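Local coordinates for protein maleylacetate reductase (Rhizobium, PDB 3W5S) that reduces maleylacetate to 3-oxoadipate with NADH in the gamma-resorcylate breakdown pathway, working as a homodimer, at residues F82-M87 with T94-E99; G154-L159 with L261-G266. One frame throughout, in Å; residues are numbered along the deposited sequence.

Contact 1. Residues F82-M87 with T94-E99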
loop_
_atom_site.group_PDB
_atom_site.type_symbol
_atom_site.label_atom_id
_atom_site.label_comp_id
_atom_site.label_asym_id
_atom_site.label_seq_id
_atom_site.Cartn_x
_atom_site.Cartn_y
_atom_site.Cartn_z
ATOM N N PHE A 82 -29.861 3.132 11.928
ATOM C CA PHE A 82 -30.260 4.416 11.386
ATOM C C PHE A 82 -30.195 4.278 9.870
ATOM O O PHE A 82 -29.109 4.165 9.290
ATOM C CB PHE A 82 -29.345 5.548 11.892
ATOM C CG PHE A 82 -29.744 6.925 11.414
ATOM C CD1 PHE A 82 -30.596 7.727 12.185
ATOM C CD2 PHE A 82 -29.255 7.425 10.201
ATOM C CE1 PHE A 82 -30.956 9.012 11.747
ATOM C CE2 PHE A 82 -29.608 8.722 9.749
ATOM C CZ PHE A 82 -30.469 9.512 10.522
ATOM N N SER A 83 -31.370 4.279 9.237
ATOM C CA SER A 83 -31.485 3.939 7.817
ATOM C C SER A 83 -31.804 5.155 6.935
ATOM O O SER A 83 -32.325 4.996 5.806
ATOM C CB SER A 83 -32.500 2.787 7.625
ATOM O OG SER A 83 -33.770 3.121 8.182
ATOM N N ASP A 84 -31.416 6.348 7.393
ATOM C CA ASP A 84 -31.773 7.590 6.715
ATOM C C ASP A 84 -30.574 8.359 6.075
ATOM O O ASP A 84 -30.650 9.561 5.760
ATOM C CB ASP A 84 -32.650 8.464 7.657
ATOM C CG ASP A 84 -34.054 7.854 7.906
ATOM O OD1 ASP A 84 -34.647 7.327 6.966
ATOM O OD2 ASP A 84 -34.552 7.895 9.058
ATOM N N ALA A 85 -29.476 7.645 5.817
ATOM C CA ALA A 85 -28.349 8.267 5.105
ATOM C C ALA A 85 -28.799 8.869 3.776
ATOM O O ALA A 85 -29.630 8.295 3.074
ATOM C CB ALA A 85 -27.221 7.275 4.870
ATOM N N ALA A 86 -28.207 10.012 3.433
ATOM C CA ALA A 86 -28.607 10.815 2.279
ATOM C C ALA A 86 -27.442 11.177 1.383
ATOM O O ALA A 86 -26.306 11.380 1.854
ATOM C CB ALA A 86 -29.331 12.082 2.755
ATOM N N MET A 87 -27.707 11.251 0.086
ATOM C CA MET A 87 -26.665 11.646 -0.851
ATOM C C MET A 87 -26.096 13.016 -0.488
ATOM O O MET A 87 -26.833 13.925 -0.085
ATOM C CB MET A 87 -27.202 11.637 -2.282
ATOM C CG MET A 87 -26.121 11.576 -3.333
ATOM S SD MET A 87 -26.858 11.443 -4.963
ATOM C CE MET A 87 -27.432 9.750 -4.941
ATOM N N THR A 94 -26.722 14.332 9.349
ATOM C CA THR A 94 -25.666 13.980 10.290
ATOM C C THR A 94 -26.077 14.340 11.713
ATOM O O THR A 94 -25.873 13.536 12.623
ATOM C CB THR A 94 -24.361 14.677 9.897
ATOM O OG1 THR A 94 -23.987 14.219 8.603
ATOM C CG2 THR A 94 -23.238 14.361 10.892
ATOM N N LYS A 95 -26.692 15.508 11.889
ATOM C CA LYS A 95 -27.112 15.933 13.222
ATOM C C LYS A 95 -28.092 14.919 13.827
ATOM O O LYS A 95 -27.985 14.601 15.018
ATOM C CB LYS A 95 -27.717 17.330 13.179
ATOM N N ARG A 96 -29.036 14.412 13.023
ATOM C CA ARG A 96 -29.993 13.379 13.476
ATOM C C ARG A 96 -29.284 12.098 13.835
ATOM O O ARG A 96 -29.598 11.449 14.835
ATOM C CB ARG A 96 -30.991 12.991 12.382
ATOM C CG ARG A 96 -32.126 13.898 12.115
ATOM C CD ARG A 96 -33.106 13.189 11.134
ATOM N NE ARG A 96 -33.800 12.070 11.786
ATOM C CZ ARG A 96 -34.180 10.932 11.196
ATOM N NH1 ARG A 96 -33.949 10.721 9.912
ATOM N NH2 ARG A 96 -34.814 9.999 11.908
ATOM N N ALA A 97 -28.346 11.702 12.982
ATOM C CA ALA A 97 -27.651 10.446 13.167
ATOM C C ALA A 97 -26.771 10.454 14.411
ATOM O O ALA A 97 -26.682 9.446 15.112
ATOM C CB ALA A 97 -26.818 10.109 11.905
ATOM N N VAL A 98 -26.099 11.573 14.666
ATOM C CA VAL A 98 -25.280 11.715 15.878
ATOM C C VAL A 98 -26.161 11.649 17.137
ATOM O O VAL A 98 -25.791 11.018 18.139
ATOM C CB VAL A 98 -24.448 13.024 15.845
ATOM C CG1 VAL A 98 -23.853 13.316 17.220
ATOM C CG2 VAL A 98 -23.326 12.922 14.812
ATOM N N GLU A 99 -27.315 12.304 17.090
ATOM C CA GLU A 99 -28.260 12.220 18.206
ATOM C C GLU A 99 -28.688 10.767 18.425
ATOM O O GLU A 99 -28.795 10.308 19.566
ATOM C CB GLU A 99 -29.454 13.144 17.976
ATOM C CG GLU A 99 -29.080 14.609 18.122
ATOM C CD GLU A 99 -30.258 15.567 18.092
ATOM O OE1 GLU A 99 -31.434 15.114 18.057
ATOM O OE2 GLU A 99 -29.995 16.797 18.131
#
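Phe82 holds its ring out toward Ala97 with CG anti to the backbone N (chi1 -177°), while Arg96 bends back at chi3 (70°) and lays its guanidinium beside the same ring. The methyl of Ala97 sits over one face of the phenyl group in a CH-pi contact, CB 3.9 Å from the centroid of the Phe82 ring; it is displaced toward the rim and comes closest to CE2. Phe82 CE1 lies over the centre of one guanidinium face, 3.8 Å from Arg96 CZ, but the two planes are 50° apart, which is not a flat stack. The aliphatic part of Arg96 adds CB, 4.0 Å from Phe82 CZ.

With one face taken by the phenyl rim, the guanidinium turns its edge to Asp84. Arg96 NH1 donates to Asp84 OD2 at 3.0 Å, a nearly straight salt-bridge hydrogen bond that stays close to the guanidinium plane yet reaches the oxygen from above the carboxylate plane. NH2 is farther from the same oxygen, so the bridge rests on one N-H and is not a two-pronged pair.

Phe82 ends the edge strand 78-82 of the parallel sheet in the NADH-binding domain, and helix 91-103 packs back on it in an alpha/beta layer; Leu120 of helix 115-128 also touches the ring. Buried phenyl and methyl groups make the apolar floor. In this crystal, where Arg96 also meets a lattice neighbour, the ion pair closes over that floor at the surface, and solvent would probably weaken its electrostatic pull.

Contact 2. Residues G154-L159 with L261-G266. With SO4 (sulfate ion), chain C.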
loop_
_atom_site.group_PDB
_atom_site.type_symbol
_atom_site.label_atom_id
_atom_site.label_comp_id
_atom_site.label_asym_id
_atom_site.label_seq_id
_atom_site.Cartn_x
_atom_site.Cartn_y
_atom_site.Cartn_z
ATOM N N GLY A 154 -25.992 24.633 0.498
ATOM C CA GLY A 154 -25.796 24.499 -0.945
ATOM C C GLY A 154 -24.364 24.338 -1.420
ATOM O O GLY A 154 -24.093 24.438 -2.616
ATOM N N VAL A 155 -23.439 24.103 -0.497
ATOM C CA VAL A 155 -22.041 23.939 -0.867
ATOM C C VAL A 155 -21.512 22.684 -0.188
ATOM O O VAL A 155 -21.711 22.479 1.020
ATOM C CB VAL A 155 -21.172 25.171 -0.467
ATOM C CG1 VAL A 155 -19.692 24.934 -0.783
ATOM C CG2 VAL A 155 -21.668 26.475 -1.142
ATOM N N LYS A 156 -20.857 21.835 -0.977
ATOM C CA LYS A 156 -20.182 20.651 -0.474
ATOM C C LYS A 156 -18.724 21.013 -0.253
ATOM O O LYS A 156 -18.084 21.619 -1.122
ATOM C CB LYS A 156 -20.310 19.515 -1.483
ATOM C CG LYS A 156 -19.722 18.192 -1.048
ATOM C CD LYS A 156 -19.995 17.217 -2.198
ATOM C CE LYS A 156 -20.507 15.910 -1.729
ATOM N NZ LYS A 156 -20.732 14.991 -2.892
ATOM N N THR A 157 -18.223 20.735 0.936
ATOM C CA THR A 157 -16.817 21.010 1.228
ATOM C C THR A 157 -16.168 19.728 1.698
ATOM O O THR A 157 -16.809 18.916 2.362
ATOM C CB THR A 157 -16.642 22.061 2.313
ATOM O OG1 THR A 157 -17.379 21.659 3.467
ATOM C CG2 THR A 157 -17.130 23.413 1.842
ATOM N N THR A 158 -14.904 19.534 1.340
ATOM C CA THR A 158 -14.177 18.325 1.715
ATOM C C THR A 158 -13.151 18.589 2.809
ATOM O O THR A 158 -12.530 19.661 2.869
ATOM C CB THR A 158 -13.478 17.653 0.515
ATOM O OG1 THR A 158 -12.774 18.641 -0.245
ATOM C CG2 THR A 158 -14.487 16.957 -0.369
ATOM N N LEU A 159 -13.013 17.596 3.681
ATOM C CA LEU A 159 -12.033 17.569 4.755
ATOM C C LEU A 159 -11.294 16.250 4.640
ATOM O O LEU A 159 -11.843 15.250 4.153
ATOM C CB LEU A 159 -12.724 17.558 6.131
ATOM C CG LEU A 159 -13.569 18.711 6.646
ATOM C CD1 LEU A 159 -14.447 18.193 7.780
ATOM C CD2 LEU A 159 -12.677 19.843 7.116
ATOM N N LEU A 261 -14.963 19.283 -9.685
ATOM C CA LEU A 261 -16.181 19.597 -10.443
ATOM C C LEU A 261 -17.338 18.715 -9.977
ATOM O O LEU A 261 -18.486 19.190 -9.843
ATOM C CB LEU A 261 -15.973 19.430 -11.944
ATOM C CG LEU A 261 -14.955 20.388 -12.538
ATOM C CD1 LEU A 261 -14.985 20.297 -14.073
ATOM C CD2 LEU A 261 -15.184 21.825 -12.101
ATOM N N CYS A 262 -17.065 17.440 -9.705
ATOM C CA CYS A 262 -18.127 16.555 -9.210
ATOM C C CYS A 262 -18.677 17.063 -7.882
ATOM O O CYS A 262 -19.894 17.067 -7.655
ATOM C CB CYS A 262 -17.638 15.116 -9.038
ATOM S SG CYS A 262 -17.323 14.273 -10.594
ATOM N N HIS A 263 -17.797 17.464 -6.979
ATOM C CA HIS A 263 -18.263 17.966 -5.693
ATOM C C HIS A 263 -19.028 19.271 -5.803
ATOM O O HIS A 263 -20.008 19.486 -5.078
ATOM C CB HIS A 263 -17.092 18.097 -4.723
ATOM C CG HIS A 263 -16.425 16.792 -4.474
ATOM N ND1 HIS A 263 -15.142 16.680 -3.995
ATOM C CD2 HIS A 263 -16.844 15.531 -4.747
ATOM C CE1 HIS A 263 -14.817 15.398 -3.924
ATOM N NE2 HIS A 263 -15.828 14.683 -4.388
ATOM N N THR A 264 -18.595 20.130 -6.714
ATOM C CA THR A 264 -19.243 21.407 -6.916
ATOM C C THR A 264 -20.676 21.191 -7.422
ATOM O O THR A 264 -21.643 21.676 -6.816
ATOM C CB THR A 264 -18.434 22.244 -7.915
ATOM O OG1 THR A 264 -17.133 22.545 -7.372
ATOM C CG2 THR A 264 -19.172 23.555 -8.218
ATOM N N LEU A 265 -20.819 20.471 -8.531
ATOM C CA LEU A 265 -22.151 20.260 -9.130
ATOM C C LEU A 265 -23.017 19.359 -8.249
ATOM O O LEU A 265 -24.208 19.612 -8.032
ATOM C CB LEU A 265 -21.974 19.648 -10.514
ATOM C CG LEU A 265 -21.650 20.549 -11.709
ATOM C CD1 LEU A 265 -20.395 21.451 -11.608
ATOM C CD2 LEU A 265 -21.511 19.597 -12.884
ATOM N N GLY A 266 -22.412 18.298 -7.727
ATOM C CA GLY A 266 -23.144 17.340 -6.900
ATOM C C GLY A 266 -23.771 18.022 -5.721
ATOM O O GLY A 266 -24.987 17.923 -5.520
HETATM S S SO4 C . -16.186 10.938 -4.458
HETATM O O1 SO4 C . -14.757 10.705 -4.154
HETATM O O2 SO4 C . -16.323 12.115 -5.293
HETATM O O3 SO4 C . -16.739 9.790 -5.153
HETATM O O4 SO4 C . -16.871 11.240 -3.210
HETATM O O HOH W 1 -20.608 15.230 -5.650
HETATM O O HOH W 2 -20.839 22.376 -3.830
#
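Lys156 NZ is gripped by His88 ND1, a glycerol and a water 2.8 Å away that leads on to Cys262 O, while the chain behind it slants across His263. Lys156 CB comes to 3.6 Å from His263 O, and the trans start of the side chain (chi1 -176°) carries CD to 3.9 Å from His263 CB. A second water joins Lys156 N to Thr264 O.

His263 NE2 donates to O2 of the sulfate at 2.8 Å, with the anion at the edge of the imidazole. At the other ring nitrogen, ND1 pairs with the hydroxyl of Tyr346. In the conformer modelled here, Thr158 OG1 bonds to the same hydroxyl and Thr158 CG2 stands 3.7 Å from His263 ND1.

Were His263 cut back to an alanine, the sulfate would probably lose one of its donors and the Tyr346 hydroxyl its ring nitrogen. The hairpin strand of the N-terminal domain thus meets the helical domain through methylenes and waters. His277, Asn190 and His273 also bond to the sulfate, probably taken up from the crystallisation liquor; with His263 they gather four donors on one anion, consistent with a pocket suited to negative charge.

How the contacts relate
Contact 1 lies within the NADH-binding domain, where residues 82-87 lead from the sheet edge into helix 91-103; contact 2 joins the hairpin strand 155-160 to helix 257-269 of the C-terminal domain. The two come in series along the chain, their centres 19 Å apart and their nearest atoms about 6 Å apart without touching. His88 relates them: it follows directly on residues 82-87 and its ND1 bonds to Lys156 NZ. The loop leaving contact 1 therefore reaches the strand of contact 2 through Lys156, whose NZ is 5.8 Å from sulfate O2. Contact 2 supplies one of the sulfate's donors, His263, whereas contact 1 lies on the sheet-edge side of that loop.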